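Betainyl-CoA thiolase (Pseudomonas putida, PDB 2HLJ) probably acts on acyl-CoA thioesters, perhaps betainyl-CoA, as a hotdog-fold thioesterase or acyltransferase. Local coordinates at residues T80-Y93 with L133-Q147. Numbering follows the deposited sequence. Where two conformers were deposited one is given.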
loop_
_atom_site.group_PDB
_atom_site.type_symbol
_atom_site.label_atom_id
_atom_site.label_comp_id
_atom_site.label_asym_id
_atom_site.label_seq_id
_atom_site.Cartn_x
_atom_site.Cartn_y
_atom_site.Cartn_z
ATOM N N THR A 80 16.320 -2.135 -2.057
ATOM C CA THR A 80 15.564 -3.359 -1.813
ATOM C C THR A 80 16.463 -4.352 -1.084
ATOM O O THR A 80 17.611 -4.554 -1.476
ATOM C CB THR A 80 15.042 -3.970 -3.093
ATOM O OG1 THR A 80 14.249 -3.014 -3.843
ATOM C CG2 THR A 80 14.228 -5.212 -2.785
ATOM N N GLN A 81 15.952 -4.911 0.001
ATOM C CA GLN A 81 16.602 -6.036 0.705
ATOM C C GLN A 81 15.680 -7.250 0.767
ATOM O O GLN A 81 14.440 -7.131 0.922
ATOM C CB GLN A 81 16.959 -5.660 2.116
ATOM C CG GLN A 81 17.831 -4.458 2.236
ATOM C CD GLN A 81 18.391 -4.293 3.654
ATOM O OE1 GLN A 81 18.916 -5.233 4.228
ATOM N NE2 GLN A 81 18.295 -3.081 4.196
ATOM N N ILE A 82 16.295 -8.419 0.656
ATOM C CA ILE A 82 15.609 -9.678 0.798
ATOM C C ILE A 82 15.780 -10.064 2.263
ATOM O O ILE A 82 16.891 -10.249 2.732
ATOM C CB ILE A 82 16.179 -10.742 -0.192
ATOM C CG1 ILE A 82 15.851 -10.310 -1.630
ATOM C CG2 ILE A 82 15.601 -12.134 0.091
ATOM C CD1 ILE A 82 16.616 -11.057 -2.675
ATOM N N LEU A 83 14.666 -10.150 2.980
ATOM C CA LEU A 83 14.685 -10.448 4.397
ATOM C C LEU A 83 14.649 -11.938 4.649
ATOM O O LEU A 83 15.064 -12.389 5.704
ATOM C CB LEU A 83 13.494 -9.804 5.083
ATOM C CG LEU A 83 13.355 -8.316 4.825
ATOM C CD1 LEU A 83 12.047 -7.814 5.411
ATOM C CD2 LEU A 83 14.584 -7.602 5.367
ATOM N N GLY A 84 14.177 -12.709 3.675
ATOM C CA GLY A 84 13.945 -14.148 3.900
ATOM C C GLY A 84 13.157 -14.721 2.742
ATOM O O GLY A 84 12.567 -13.976 1.976
ATOM N N PHE A 85 13.193 -16.040 2.572
ATOM C CA PHE A 85 12.341 -16.696 1.598
ATOM C C PHE A 85 12.214 -18.158 1.945
ATOM O O PHE A 85 13.057 -18.692 2.675
ATOM C CB PHE A 85 12.851 -16.493 0.163
ATOM C CG PHE A 85 14.169 -17.144 -0.128
ATOM C CD1 PHE A 85 14.231 -18.456 -0.562
ATOM C CD2 PHE A 85 15.350 -16.434 0.006
ATOM C CE1 PHE A 85 15.456 -19.036 -0.862
ATOM C CE2 PHE A 85 16.576 -17.015 -0.263
ATOM C CZ PHE A 85 16.633 -18.304 -0.716
ATOM N N ASP A 86 11.142 -18.795 1.469
ATOM C CA ASP A 86 10.999 -20.229 1.678
ATOM C C ASP A 86 10.784 -20.888 0.340
ATOM O O ASP A 86 11.245 -20.368 -0.655
ATOM C CB ASP A 86 9.927 -20.537 2.730
ATOM C CG ASP A 86 8.538 -20.029 2.361
ATOM O OD1 ASP A 86 8.231 -19.809 1.156
ATOM O OD2 ASP A 86 7.739 -19.878 3.304
ATOM N N ARG A 87 10.105 -22.024 0.293
ATOM C CA ARG A 87 9.909 -22.728 -0.972
ATOM C C ARG A 87 9.103 -21.918 -1.988
ATOM O O ARG A 87 9.297 -22.084 -3.163
ATOM C CB ARG A 87 9.256 -24.095 -0.734
ATOM C CG ARG A 87 10.143 -25.053 0.048
ATOM C CD ARG A 87 9.568 -26.477 0.133
ATOM N N LYS A 88 8.198 -21.050 -1.539
ATOM C CA LYS A 88 7.356 -20.304 -2.469
ATOM C C LYS A 88 7.029 -18.853 -2.096
ATOM O O LYS A 88 6.280 -18.185 -2.836
ATOM C CB LYS A 88 6.062 -21.064 -2.723
ATOM C CG LYS A 88 5.176 -21.203 -1.531
ATOM C CD LYS A 88 4.147 -22.339 -1.742
ATOM C CE LYS A 88 2.939 -22.159 -0.826
ATOM N NZ LYS A 88 1.797 -23.117 -1.021
ATOM N N ARG A 89 7.602 -18.358 -1.007
ATOM C CA ARG A 89 7.343 -16.987 -0.551
ATOM C C ARG A 89 8.626 -16.187 -0.480
ATOM O O ARG A 89 9.657 -16.729 -0.204
ATOM C CB ARG A 89 6.646 -16.975 0.824
ATOM C CG ARG A 89 5.136 -17.268 0.766
ATOM C CD ARG A 89 4.601 -17.738 2.114
ATOM N NE ARG A 89 5.134 -19.056 2.358
ATOM C CZ ARG A 89 4.512 -20.196 2.081
ATOM N NH1 ARG A 89 3.264 -20.211 1.618
ATOM N NH2 ARG A 89 5.150 -21.333 2.297
ATOM N N LEU A 90 8.537 -14.897 -0.807
ATOM C CA LEU A 90 9.658 -13.991 -0.680
ATOM C C LEU A 90 9.295 -12.885 0.320
ATOM O O LEU A 90 8.217 -12.324 0.246
ATOM C CB LEU A 90 9.992 -13.426 -2.058
ATOM C CG LEU A 90 11.230 -12.555 -2.208
ATOM C CD1 LEU A 90 12.504 -13.261 -1.750
ATOM C CD2 LEU A 90 11.343 -12.087 -3.674
ATOM N N HIS A 91 10.193 -12.616 1.268
ATOM C CA HIS A 91 9.987 -11.568 2.276
ATOM C C HIS A 91 10.952 -10.429 1.914
ATOM O O HIS A 91 12.164 -10.622 1.903
ATOM C CB HIS A 91 10.229 -12.170 3.655
ATOM C CG HIS A 91 9.882 -11.273 4.799
ATOM N ND1 HIS A 91 10.287 -11.543 6.087
ATOM C CD2 HIS A 91 9.170 -10.121 4.862
ATOM C CE1 HIS A 91 9.830 -10.601 6.896
ATOM N NE2 HIS A 91 9.147 -9.728 6.178
ATOM N N VAL A 92 10.410 -9.270 1.556
ATOM C CA VAL A 92 11.209 -8.164 1.035
ATOM C C VAL A 92 10.941 -6.828 1.727
ATOM O O VAL A 92 9.910 -6.644 2.360
ATOM C CB VAL A 92 10.982 -7.974 -0.489
ATOM C CG1 VAL A 92 11.331 -9.263 -1.216
ATOM C CG2 VAL A 92 9.557 -7.578 -0.775
ATOM N N TYR A 93 11.901 -5.917 1.603
ATOM C CA TYR A 93 11.822 -4.617 2.245
ATOM C C TYR A 93 12.308 -3.615 1.237
ATOM O O TYR A 93 13.419 -3.766 0.738
ATOM C CB TYR A 93 12.740 -4.585 3.488
ATOM C CG TYR A 93 12.746 -3.275 4.274
ATOM C CD1 TYR A 93 11.777 -3.016 5.204
ATOM C CD2 TYR A 93 13.747 -2.337 4.109
ATOM C CE1 TYR A 93 11.767 -1.855 5.945
ATOM C CE2 TYR A 93 13.759 -1.159 4.837
ATOM C CZ TYR A 93 12.748 -0.926 5.761
ATOM O OH TYR A 93 12.726 0.191 6.561
ATOM N N LEU A 133 18.905 -15.725 -5.339
ATOM C CA LEU A 133 18.435 -15.107 -4.108
ATOM C C LEU A 133 19.507 -15.147 -3.006
ATOM O O LEU A 133 19.737 -14.161 -2.310
ATOM C CB LEU A 133 17.148 -15.808 -3.612
ATOM C CG LEU A 133 15.887 -15.540 -4.441
ATOM C CD1 LEU A 133 14.724 -16.421 -4.020
ATOM C CD2 LEU A 133 15.487 -14.087 -4.384
ATOM N N ASN A 134 20.162 -16.286 -2.848
ATOM C CA ASN A 134 21.246 -16.389 -1.855
ATOM C C ASN A 134 22.407 -15.443 -2.185
ATOM O O ASN A 134 23.006 -14.847 -1.284
ATOM C CB ASN A 134 21.755 -17.812 -1.759
ATOM C CG ASN A 134 20.766 -18.760 -1.087
ATOM O OD1 ASN A 134 19.987 -18.368 -0.240
ATOM N ND2 ASN A 134 20.844 -20.023 -1.441
ATOM N N HIS A 135 22.726 -15.311 -3.472
ATOM C CA HIS A 135 23.789 -14.383 -3.931
ATOM C C HIS A 135 23.484 -12.933 -3.507
ATOM O O HIS A 135 24.322 -12.231 -2.915
ATOM C CB HIS A 135 23.922 -14.492 -5.445
ATOM C CG HIS A 135 24.989 -13.619 -6.031
ATOM N ND1 HIS A 135 26.330 -13.856 -5.828
ATOM C CD2 HIS A 135 24.917 -12.519 -6.817
ATOM C CE1 HIS A 135 27.039 -12.932 -6.450
ATOM N NE2 HIS A 135 26.210 -12.113 -7.065
ATOM N N LEU A 136 22.265 -12.492 -3.789
ATOM C CA LEU A 136 21.817 -11.139 -3.398
ATOM C C LEU A 136 21.839 -10.916 -1.901
ATOM O O LEU A 136 22.275 -9.878 -1.408
ATOM C CB LEU A 136 20.406 -10.872 -3.919
ATOM C CG LEU A 136 20.303 -10.501 -5.394
ATOM C CD1 LEU A 136 18.849 -10.308 -5.734
ATOM C CD2 LEU A 136 21.092 -9.230 -5.671
ATOM N N VAL A 137 21.331 -11.887 -1.174
ATOM C CA VAL A 137 21.364 -11.860 0.292
ATOM C C VAL A 137 22.790 -11.716 0.841
ATOM O O VAL A 137 23.034 -10.893 1.733
ATOM C CB VAL A 137 20.648 -13.102 0.855
ATOM C CG1 VAL A 137 20.877 -13.283 2.367
ATOM C CG2 VAL A 137 19.127 -13.003 0.531
ATOM N N GLU A 138 23.725 -12.507 0.299
ATOM C CA GLU A 138 25.138 -12.454 0.716
ATOM C C GLU A 138 25.729 -11.056 0.547
ATOM O O GLU A 138 26.573 -10.618 1.341
ATOM C CB GLU A 138 25.981 -13.452 -0.091
ATOM C CG GLU A 138 25.742 -14.940 0.265
ATOM C CD GLU A 138 26.330 -15.947 -0.763
ATOM O OE1 GLU A 138 27.444 -15.700 -1.304
ATOM O OE2 GLU A 138 25.677 -16.996 -1.012
ATOM N N GLN A 139 25.291 -10.362 -0.497
ATOM C CA GLN A 139 25.711 -8.991 -0.757
ATOM C C GLN A 139 25.082 -7.935 0.179
ATOM O O GLN A 139 25.398 -6.748 0.027
ATOM C CB GLN A 139 25.403 -8.623 -2.215
ATOM C CG GLN A 139 26.186 -9.408 -3.242
ATOM C CD GLN A 139 25.790 -9.030 -4.662
ATOM O OE1 GLN A 139 24.633 -8.759 -4.939
ATOM N NE2 GLN A 139 26.760 -9.031 -5.564
ATOM N N GLN A 140 24.202 -8.344 1.108
ATOM C CA GLN A 140 23.588 -7.449 2.134
ATOM C C GLN A 140 24.349 -7.257 3.458
ATOM O O GLN A 140 23.830 -6.617 4.379
ATOM C CB GLN A 140 22.163 -7.909 2.483
ATOM C CG GLN A 140 21.252 -7.866 1.284
ATOM C CD GLN A 140 19.834 -8.373 1.509
ATOM O OE1 GLN A 140 19.027 -8.257 0.611
ATOM N NE2 GLN A 140 19.535 -8.956 2.675
ATOM N N GLU A 141 25.549 -7.796 3.579
ATOM C CA GLU A 141 26.315 -7.625 4.826
ATOM C C GLU A 141 26.556 -6.149 5.187
ATOM O O GLU A 141 26.584 -5.802 6.362
ATOM C CB GLU A 141 27.639 -8.403 4.777
ATOM C CG GLU A 141 27.465 -9.935 4.675
ATOM C CD GLU A 141 26.528 -10.513 5.735
ATOM O OE1 GLU A 141 26.745 -10.257 6.950
ATOM O OE2 GLU A 141 25.575 -11.230 5.345
ATOM N N GLY A 142 26.678 -5.275 4.192
ATOM C CA GLY A 142 26.910 -3.844 4.451
ATOM C C GLY A 142 25.672 -2.967 4.576
ATOM O O GLY A 142 25.775 -1.797 4.954
ATOM N N ALA A 143 24.502 -3.514 4.251
ATOM C CA ALA A 143 23.281 -2.712 4.157
ATOM C C ALA A 143 22.818 -2.201 5.525
ATOM O O ALA A 143 23.046 -2.835 6.556
ATOM C CB ALA A 143 22.160 -3.523 3.488
ATOM N N GLN A 144 22.176 -1.037 5.514
ATOM C CA GLN A 144 21.546 -0.511 6.711
ATOM C C GLN A 144 20.388 -1.431 7.124
ATOM O O GLN A 144 19.560 -1.786 6.287
ATOM C CB GLN A 144 21.037 0.908 6.438
ATOM C CG GLN A 144 20.445 1.617 7.661
ATOM C CD GLN A 144 21.072 2.978 7.868
ATOM O OE1 GLN A 144 22.259 3.074 8.199
ATOM N NE2 GLN A 144 20.290 4.036 7.661
ATOM N N ALA A 145 20.325 -1.808 8.399
ATOM C CA ALA A 145 19.260 -2.705 8.877
ATOM C C ALA A 145 17.853 -2.116 8.639
ATOM O O ALA A 145 17.636 -0.908 8.777
ATOM C CB ALA A 145 19.449 -3.042 10.361
ATOM N N PRO A 146 16.902 -2.960 8.234
ATOM C CA PRO A 146 15.561 -2.450 7.969
ATOM C C PRO A 146 14.900 -1.928 9.234
ATOM O O PRO A 146 14.727 -2.654 10.219
ATOM C CB PRO A 146 14.827 -3.675 7.408
ATOM C CG PRO A 146 15.927 -4.553 6.882
ATOM C CD PRO A 146 16.988 -4.396 7.923
ATOM N N GLN A 147 14.555 -0.656 9.216
ATOM C CA GLN A 147 13.983 -0.044 10.396
ATOM C C GLN A 147 12.492 -0.369 10.584
ATOM O O GLN A 147 12.057 -0.668 11.694
ATOM C CB GLN A 147 14.208 1.453 10.327
ATOM C CG GLN A 147 13.771 2.178 11.564
ATOM C CD GLN A 147 14.083 3.650 11.493
ATOM O OE1 GLN A 147 14.786 4.102 10.581
ATOM N NE2 GLN A 147 13.552 4.417 12.451
HETATM O O HOH W 1 19.908 -6.304 -1.079
#
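Leu133 lies against Phe85 where the last helix of this hotdog-fold chain, 127-138, crosses the antiparallel hairpin of strands 75-85 and 89-98, a worked example of how a helix and the chain beyond it can be fastened to a sheet. Leu133 CD1 stands over the centre of the Phe85 ring, 3.9 Å from the centroid, in a CH-pi contact, while its other methyl, CD2, turns to Ile82 CD1. Asn134 meets the same ring at its edge, with OD1 3.4 Å from Phe85 CZ. Leu136 and Val137 then close on Ile82 at about right angles; Leu136 also touches Leu39 and Ile43 of helix 25-43. Further along, Gln140 imitates a neighbouring strand: its extended side chain (chi2 177°) brings OE1 to Ile82 N at 2.7 Å, on a lone pair in the carbonyl plane, and NE2 to Ile82 O at 2.9 Å. A water joins OE1 to Thr80 O. A leucine in its place would probably leave both backbone groups of Ile82 without these mates and let the turn drift from strand 75-85. Gln144 O receives Gln81 NE2 at 2.8 Å, almost head-on to the carbonyl. Pro146 packs its CG against Leu83 CD2 and sets its CB 3.5 Å above the centre of the Tyr93 ring, only 3° off the normal.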